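Local coordinates for PHD finger protein 3 (Homo sapiens, PDB 6IC9) that reads the phosphorylated C-terminal domain of RNA polymerase II through its SPOC domain, the part described here, and regulates neuronal gene expression, at residues A[75-80]-A[147-152]; A[30-35]-A[79-84]; A[113-118]-A[151-156]. One frame throughout, in Å; residues are numbered along the deposited sequence.

Contact 1: residues A[75-80]-A[147-152]; sequences ICVVRF and LLLGLI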
# COMPACT_ATOMS: atom_id res chain seq x y z
N ILE A 75 -7.46 -2.57 9.42
CA ILE A 75 -6.23 -2.56 8.65
C ILE A 75 -6.31 -3.69 7.65
O ILE A 75 -6.60 -4.84 8.02
CB ILE A 75 -4.99 -2.72 9.55
CG1 ILE A 75 -4.85 -1.54 10.50
CG2 ILE A 75 -3.75 -2.80 8.65
CD1 ILE A 75 -3.89 -1.83 11.55
N CYS A 76 -6.08 -3.39 6.38
CA CYS A 76 -5.88 -4.50 5.47
C CYS A 76 -4.68 -4.24 4.56
O CYS A 76 -4.16 -3.13 4.45
CB CYS A 76 -7.14 -4.85 4.70
SG CYS A 76 -7.54 -3.83 3.32
N VAL A 77 -4.19 -5.32 3.99
CA VAL A 77 -2.95 -5.30 3.24
C VAL A 77 -3.30 -5.92 1.91
O VAL A 77 -3.95 -6.97 1.88
CB VAL A 77 -1.83 -6.09 3.95
CG1 VAL A 77 -0.59 -6.03 3.04
CG2 VAL A 77 -1.49 -5.49 5.37
N VAL A 78 -2.97 -5.23 0.81
CA VAL A 78 -3.15 -5.79 -0.53
C VAL A 78 -1.79 -5.87 -1.20
O VAL A 78 -0.80 -5.28 -0.74
CB VAL A 78 -4.12 -4.97 -1.41
CG1 VAL A 78 -5.51 -4.94 -0.79
CG2 VAL A 78 -3.58 -3.49 -1.66
N ARG A 79 -1.73 -6.64 -2.30
CA ARG A 79 -0.51 -6.69 -3.08
C ARG A 79 -0.87 -6.26 -4.50
O ARG A 79 -1.98 -6.54 -4.99
CB ARG A 79 0.15 -8.07 -3.11
CG ARG A 79 -0.65 -9.14 -3.80
CD ARG A 79 0.16 -10.51 -3.80
NE ARG A 79 -0.74 -11.58 -4.21
CZ ARG A 79 -1.03 -11.84 -5.47
NH1 ARG A 79 -0.44 -11.13 -6.44
NH2 ARG A 79 -1.91 -12.79 -5.74
N PHE A 80 0.02 -5.49 -5.11
CA PHE A 80 -0.20 -4.92 -6.45
C PHE A 80 0.56 -5.74 -7.46
O PHE A 80 1.68 -6.17 -7.19
CB PHE A 80 0.27 -3.45 -6.50
CG PHE A 80 -0.58 -2.53 -5.66
CD1 PHE A 80 -1.87 -2.21 -6.06
CD2 PHE A 80 -0.08 -1.99 -4.46
CE1 PHE A 80 -2.70 -1.34 -5.27
CE2 PHE A 80 -0.88 -1.15 -3.65
CZ PHE A 80 -2.22 -0.78 -4.08
N LEU A 147 7.82 -6.75 -4.75
CA LEU A 147 6.40 -6.44 -4.74
C LEU A 147 6.18 -5.06 -4.13
O LEU A 147 6.90 -4.64 -3.22
CB LEU A 147 5.60 -7.42 -3.83
CG LEU A 147 5.38 -8.82 -4.41
CD1 LEU A 147 4.69 -9.64 -3.34
CD2 LEU A 147 4.49 -8.64 -5.69
N LEU A 148 5.10 -4.42 -4.59
CA LEU A 148 4.53 -3.24 -3.94
C LEU A 148 3.30 -3.72 -3.20
O LEU A 148 2.41 -4.34 -3.81
CB LEU A 148 4.12 -2.18 -4.98
CG LEU A 148 5.31 -1.48 -5.65
CD1 LEU A 148 4.79 -0.61 -6.81
CD2 LEU A 148 6.11 -0.58 -4.66
N LEU A 149 3.27 -3.50 -1.87
CA LEU A 149 2.10 -3.75 -1.05
C LEU A 149 1.39 -2.44 -0.77
O LEU A 149 2.01 -1.39 -0.69
CB LEU A 149 2.61 -4.36 0.28
CG LEU A 149 2.67 -5.88 0.50
CD1 LEU A 149 3.16 -6.70 -0.67
CD2 LEU A 149 3.43 -6.22 1.83
N GLY A 150 0.08 -2.51 -0.55
CA GLY A 150 -0.69 -1.40 -0.04
C GLY A 150 -1.15 -1.73 1.37
O GLY A 150 -1.80 -2.75 1.60
N LEU A 151 -0.83 -0.84 2.30
CA LEU A 151 -1.31 -0.91 3.69
C LEU A 151 -2.44 0.09 3.80
O LEU A 151 -2.20 1.29 3.67
CB LEU A 151 -0.16 -0.57 4.64
CG LEU A 151 -0.54 -0.35 6.09
CD1 LEU A 151 -1.13 -1.62 6.58
CD2 LEU A 151 0.77 0.02 6.86
N ILE A 152 -3.67 -0.39 4.02
CA ILE A 152 -4.85 0.46 3.94
C ILE A 152 -5.52 0.52 5.32
O ILE A 152 -5.91 -0.51 5.88
CB ILE A 152 -5.84 -0.07 2.88
CG1 ILE A 152 -5.06 -0.33 1.57
CG2 ILE A 152 -6.96 0.93 2.64
CD1 ILE A 152 -5.92 -1.03 0.52

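Contact 2: residues A[30-35]-A[79-84]; sequences KAYPVS and RFTPVT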
# COMPACT_ATOMS: atom_id res chain seq x y z
N LYS A 30 -3.40 -4.33 -10.75
CA LYS A 30 -4.51 -4.99 -10.08
C LYS A 30 -4.07 -5.24 -8.64
O LYS A 30 -2.89 -5.55 -8.42
CB LYS A 30 -4.84 -6.31 -10.76
CG LYS A 30 -5.68 -6.14 -12.07
CD LYS A 30 -5.68 -7.47 -12.86
CE LYS A 30 -6.62 -7.39 -14.10
NZ LYS A 30 -6.48 -8.63 -14.97
N ALA A 31 -4.99 -5.07 -7.70
CA ALA A 31 -4.73 -5.37 -6.27
C ALA A 31 -5.38 -6.69 -5.89
O ALA A 31 -6.53 -6.95 -6.25
CB ALA A 31 -5.31 -4.27 -5.37
N TYR A 32 -4.65 -7.53 -5.15
CA TYR A 32 -5.10 -8.81 -4.62
C TYR A 32 -5.01 -8.78 -3.11
O TYR A 32 -4.05 -8.22 -2.56
CB TYR A 32 -4.24 -9.97 -5.13
CG TYR A 32 -4.38 -10.10 -6.65
CD1 TYR A 32 -3.60 -9.35 -7.50
CD2 TYR A 32 -5.38 -10.93 -7.21
CE1 TYR A 32 -3.76 -9.45 -8.90
CE2 TYR A 32 -5.55 -11.02 -8.59
CZ TYR A 32 -4.74 -10.29 -9.42
OH TYR A 32 -4.92 -10.39 -10.77
N PRO A 33 -5.92 -9.45 -2.43
CA PRO A 33 -5.88 -9.47 -0.95
C PRO A 33 -4.69 -10.21 -0.42
O PRO A 33 -4.21 -11.21 -0.98
CB PRO A 33 -7.20 -10.17 -0.56
CG PRO A 33 -7.70 -10.78 -1.77
CD PRO A 33 -7.20 -9.98 -2.94
N VAL A 34 -4.16 -9.69 0.68
CA VAL A 34 -3.06 -10.30 1.40
C VAL A 34 -3.47 -10.57 2.85
O VAL A 34 -3.34 -11.69 3.34
CB VAL A 34 -1.79 -9.41 1.36
CG1 VAL A 34 -0.75 -10.06 2.20
CG2 VAL A 34 -1.23 -9.25 -0.10
N SER A 35 -3.99 -9.55 3.52
CA SER A 35 -4.32 -9.68 4.95
C SER A 35 -5.48 -8.77 5.26
O SER A 35 -5.60 -7.68 4.70
CB SER A 35 -3.12 -9.30 5.83
OG SER A 35 -3.38 -9.65 7.18
N ARG A 79 -1.73 -6.64 -2.30
CA ARG A 79 -0.51 -6.69 -3.08
C ARG A 79 -0.87 -6.26 -4.50
O ARG A 79 -1.98 -6.54 -4.99
CB ARG A 79 0.15 -8.07 -3.11
CG ARG A 79 -0.65 -9.14 -3.80
CD ARG A 79 0.16 -10.51 -3.80
NE ARG A 79 -0.74 -11.58 -4.21
CZ ARG A 79 -1.03 -11.84 -5.47
NH1 ARG A 79 -0.44 -11.13 -6.44
NH2 ARG A 79 -1.91 -12.79 -5.74
N PHE A 80 0.02 -5.49 -5.11
CA PHE A 80 -0.20 -4.92 -6.45
C PHE A 80 0.56 -5.74 -7.46
O PHE A 80 1.68 -6.17 -7.19
CB PHE A 80 0.27 -3.45 -6.50
CG PHE A 80 -0.58 -2.53 -5.66
CD1 PHE A 80 -1.87 -2.21 -6.06
CD2 PHE A 80 -0.08 -1.99 -4.46
CE1 PHE A 80 -2.70 -1.34 -5.27
CE2 PHE A 80 -0.88 -1.15 -3.65
CZ PHE A 80 -2.22 -0.78 -4.08
N THR A 81 -0.04 -5.89 -8.67
CA THR A 81 0.65 -6.56 -9.78
C THR A 81 0.50 -5.68 -11.01
O THR A 81 -0.58 -5.15 -11.21
CB THR A 81 0.04 -7.95 -10.09
OG1 THR A 81 -1.30 -7.76 -10.52
CG2 THR A 81 -0.03 -8.84 -8.82
N PRO A 82 1.54 -5.49 -11.81
CA PRO A 82 1.36 -4.71 -13.07
C PRO A 82 0.47 -5.45 -14.07
O PRO A 82 0.46 -6.68 -14.13
CB PRO A 82 2.80 -4.58 -13.59
CG PRO A 82 3.47 -5.92 -13.13
CD PRO A 82 2.86 -6.13 -11.73
N VAL A 83 -0.29 -4.70 -14.89
CA VAL A 83 -1.20 -5.41 -15.77
C VAL A 83 -0.52 -5.83 -17.07
O VAL A 83 -0.73 -6.95 -17.53
CB VAL A 83 -2.49 -4.61 -16.03
CG1 VAL A 83 -3.30 -5.32 -17.16
CG2 VAL A 83 -3.35 -4.62 -14.73
N THR A 84 0.32 -4.98 -17.68
CA THR A 84 1.02 -5.32 -18.92
C THR A 84 2.53 -5.23 -18.71
O THR A 84 3.02 -4.74 -17.70
CB THR A 84 0.64 -4.38 -20.08
OG1 THR A 84 1.12 -3.07 -19.77
CG2 THR A 84 -0.84 -4.34 -20.29
O HOH W 1 -1.91 -12.56 -1.88

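Contact 3: residues A[113-118]-A[151-156]; sequences QVKDMY and LIIRQK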
# COMPACT_ATOMS: atom_id res chain seq x y z
N GLN A 113 -13.81 6.53 2.98
CA GLN A 113 -13.71 5.46 3.95
C GLN A 113 -12.27 5.09 4.27
O GLN A 113 -12.06 4.30 5.20
CB GLN A 113 -14.42 4.20 3.45
CG GLN A 113 -15.95 4.25 3.54
CD GLN A 113 -16.44 4.55 4.95
OE1 GLN A 113 -16.94 5.64 5.21
NE2 GLN A 113 -16.29 3.58 5.86
N VAL A 114 -11.27 5.58 3.53
CA VAL A 114 -9.90 5.23 3.86
C VAL A 114 -9.21 6.42 4.51
O VAL A 114 -9.09 7.51 3.92
CB VAL A 114 -9.11 4.61 2.69
CG1 VAL A 114 -9.93 4.24 1.53
CG2 VAL A 114 -7.81 5.30 2.38
N LYS A 115 -8.76 6.19 5.74
CA LYS A 115 -8.06 7.20 6.51
C LYS A 115 -6.65 7.40 5.96
O LYS A 115 -6.15 8.53 5.91
CB LYS A 115 -8.03 6.76 7.98
CG LYS A 115 -7.49 7.80 8.99
CD LYS A 115 -7.43 7.18 10.40
CE LYS A 115 -7.32 8.31 11.49
NZ LYS A 115 -6.20 9.19 11.14
N ASP A 116 -5.98 6.30 5.59
CA ASP A 116 -4.58 6.33 5.15
C ASP A 116 -4.30 5.16 4.23
O ASP A 116 -4.88 4.08 4.38
CB ASP A 116 -3.53 6.19 6.29
CG ASP A 116 -3.81 7.08 7.48
OD1 ASP A 116 -4.47 6.59 8.43
OD2 ASP A 116 -3.36 8.22 7.45
N MET A 117 -3.43 5.38 3.26
CA MET A 117 -2.93 4.28 2.45
C MET A 117 -1.45 4.49 2.19
O MET A 117 -1.03 5.55 1.71
CB MET A 117 -3.71 4.16 1.14
CG MET A 117 -3.19 2.98 0.31
SD MET A 117 -4.44 2.57 -0.95
CE MET A 117 -3.73 1.10 -1.60
N TYR A 118 -0.65 3.48 2.52
CA TYR A 118 0.79 3.54 2.31
C TYR A 118 1.21 2.48 1.31
O TYR A 118 0.61 1.40 1.24
CB TYR A 118 1.56 3.30 3.62
CG TYR A 118 1.19 4.34 4.67
CD1 TYR A 118 1.62 5.66 4.53
CD2 TYR A 118 0.34 3.99 5.75
CE1 TYR A 118 1.23 6.64 5.47
CE2 TYR A 118 -0.03 4.94 6.71
CZ TYR A 118 0.40 6.25 6.54
OH TYR A 118 0.01 7.16 7.49
N LEU A 151 -0.83 -0.84 2.30
CA LEU A 151 -1.31 -0.91 3.69
C LEU A 151 -2.44 0.09 3.80
O LEU A 151 -2.20 1.29 3.67
CB LEU A 151 -0.16 -0.57 4.64
CG LEU A 151 -0.54 -0.35 6.09
CD1 LEU A 151 -1.13 -1.62 6.58
CD2 LEU A 151 0.77 0.02 6.86
N ILE A 152 -3.67 -0.39 4.02
CA ILE A 152 -4.85 0.46 3.94
C ILE A 152 -5.52 0.52 5.32
O ILE A 152 -5.91 -0.51 5.88
CB ILE A 152 -5.84 -0.07 2.88
CG1 ILE A 152 -5.06 -0.33 1.57
CG2 ILE A 152 -6.96 0.93 2.64
CD1 ILE A 152 -5.92 -1.03 0.52
N ILE A 153 -5.63 1.73 5.85
CA ILE A 153 -6.33 2.01 7.11
C ILE A 153 -7.73 2.50 6.76
O ILE A 153 -7.89 3.57 6.18
CB ILE A 153 -5.60 3.07 7.94
CG1 ILE A 153 -4.10 2.80 7.97
CG2 ILE A 153 -6.24 3.20 9.36
CD1 ILE A 153 -3.76 1.41 8.53
N ARG A 154 -8.77 1.74 7.16
CA ARG A 154 -10.15 2.12 6.88
C ARG A 154 -10.95 2.38 8.16
O ARG A 154 -10.66 1.84 9.23
CB ARG A 154 -10.82 1.03 6.05
CG ARG A 154 -9.81 0.50 4.98
CD ARG A 154 -10.11 -0.92 4.49
NE ARG A 154 -11.23 -0.80 3.60
CZ ARG A 154 -11.93 -1.79 3.06
NH1 ARG A 154 -11.65 -3.07 3.30
NH2 ARG A 154 -12.91 -1.46 2.26
N GLN A 155 -11.97 3.20 8.04
CA GLN A 155 -12.87 3.44 9.15
C GLN A 155 -13.73 2.21 9.38
O GLN A 155 -13.98 1.42 8.45
CB GLN A 155 -13.74 4.67 8.88
CG GLN A 155 -13.03 5.84 8.17
CD GLN A 155 -12.18 6.75 9.09
OE1 GLN A 155 -12.08 6.53 10.30
NE2 GLN A 155 -11.57 7.79 8.50
N LYS A 156 -14.09 1.98 10.63
CA LYS A 156 -15.02 0.94 11.00
C LYS A 156 -16.43 1.49 11.04
O LYS A 156 -16.67 2.70 11.06
CB LYS A 156 -14.68 0.36 12.37
CG LYS A 156 -13.40 -0.42 12.39
CD LYS A 156 -13.45 -1.49 13.44
CE LYS A 156 -13.65 -0.87 14.77
NZ LYS A 156 -12.76 -1.59 15.73

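Contact 1: residues A[75-80]-A[147-152]
Gly150 O is held by two groups of the facing strand. Val78 N donates to it at 2.9 Å, and the CA-H of Val77 makes a further contact, Val77 CA to Gly150 O 3.2 Å. The return bond from Gly150 N to Val78 O comes in 41° above the carbonyl plane. The shortest bond of the contact runs from Ile152 N to Cys76 O at 2.8 Å and is nearly straight, with an angle of 172° at the hydrogen. Cys76 N donates in turn to Ile152 O. These reciprocal bonds make residues 75-80 and 147-152 an antiparallel strand pair.

The Phe80 ring lies against Gly150. Phe80 CG sits beside its own backbone N, chi1 -68°, which turns the ring back along the pair until CE2 is 3.6 Å from Gly150 CA. Phe80 CE2 and Val78 CG2 crowd the position that a beta carbon would take at Gly150. On the same face, Ile152 CD1 meets both methyls of Val78, with CG2 nearer at 4.0 Å, and Cys76 SG rests on Ile152 CB. The other face carries Val77, Arg79, Leu149 and Leu151. Here Val77 CG1 touches Leu149 CG, and Val77 CG2 meets Leu151 CD1 at 4.1 Å. Leu151 CD1 also reaches Ile75 CG2 at 3.5 Å. Only Arg79 leads off, so its CB alone packs on Leu149 CD1.

The pair lies close to the centre of the SPOC domain sheet. Strand 25-35 flanks it along 73-82, and strand 114-122 flanks it along 147-155. The hydroxyl of Tyr91 from helix 85-101 bonds both Phe80 O and Leu148 N. Val60, Trp61 and Val64 of helix 57-70 cover Leu151 on the face of Val77.

Contact 2: residues A[30-35]-A[79-84]
The guanidinium of Arg79 lies flat over Tyr32, yet the atom above its centre is Tyr32 CB, not the ring. Tyr32 CB stands 3.6 Å above the guanidinium plane, and the ring and guanidinium planes are only 7° apart. Arg79 reaches this place by an extended chain from CG to NE, with chi4 at 82° turning the flat group broadside to the tyrosine. Water 1 fixes its edge: it accepts from Arg79 NE at 2.8 Å and donates to Pro33 O. Val34 CG2 supports the start of the chain, 3.5 Å from Arg79 CB.

Thr81 OG1 lies in the plane of the Tyr32 ring, 3.4 Å from CE1 at its edge. The same hydroxyl gives a weak bond to Lys30 O, which also accepts from Thr81 N at 2.9 Å. Backbone bonds join Tyr32 and Arg79 both ways. On the opposite face Ala31 CB meets Phe80 CE1.

A classic beta bulge follows, where Val34 and Ser35 both face Val77. Trp15 of strand 15-21 packs on Ala31 and Phe80. At the far end, Thr84 caps the N terminus of helix 85-101.

Contact 3: residues A[113-118]-A[151-156]
Ile153 O receives two amide N-H groups from a classic beta bulge, in which Lys115 and Asp116 both face Ile153. Lys115 N donates at 2.8 Å but at a bent angle of 135°, and Asp116 N adds a weak bond at 3.4 Å. The bulge shifts the register of this antiparallel pair of the SPOC domain sheet by one residue. Beyond it the pairing is regular: Ile153 N bonds Asp116 O, and Tyr118 and Leu151 exchange two backbone bonds. Toward the C-terminal end, Gln155 N donates to Gln113 O at 3.0 Å.

On one face, Met117 and Ile152 lie side by side and point the same way. The CG of Met117 is opposite its own backbone N, chi1 -179°, and the chain stays extended, which brings Met117 CE to 3.7 Å from Ile152 CD1. Leu45 and Phe80 also touch this methionine. Replacing Met117 by an alanine would take away CG, SD and CE and would probably open a gap between Ile152 and Phe80. On this same face, Arg154 NH2 forms a salt bridge with Asp44.

On the other face, Asp116 OD1 lies 3.7 Å from Ile153 CB, while Tyr118 CD2 meets Leu151 CD2 at 4.1 Å. A second shell holds the polar ends. Tyr63 of helix 57-70 bonds both Asp116 OD1 and Lys115 NZ through its hydroxyl. Lys115 NZ bonds the backbone of the bound polymerase peptide, and Asp116 OD2 bonds a polar side chain of it. Lys115 and Gln155 also pack on a modified side chain of the peptide, so the bulge forms part of the peptide-binding surface. The amide of Gln155 turns back across Lys115, its NE2 3.7 Å from Lys115 CB.

In the fold
Of the strands in these contacts, 25-35 comes first along the chain and meets 73-82 in contact 2, which closes a loop holding helix 41-44, strand 48-55 and helix 57-70. The chain then runs through helix 85-101 and strands 104-107 and 114-122 before 147-155 returns to 73-82 in contact 1. Contact 3 opens inside that loop and ends on the same strand, 147-155; contacts 2 and 3 follow in series. Strand 73-82 is common to contacts 1 and 2, and 147-155 to contacts 1 and 3. Together they set four neighbours in order: 25-35, 73-82, 147-155, 114-122. The centres of contacts 2 and 3 lie about 17 Å apart, yet Phe80 CZ meets Met117 CE at 3.5 Å.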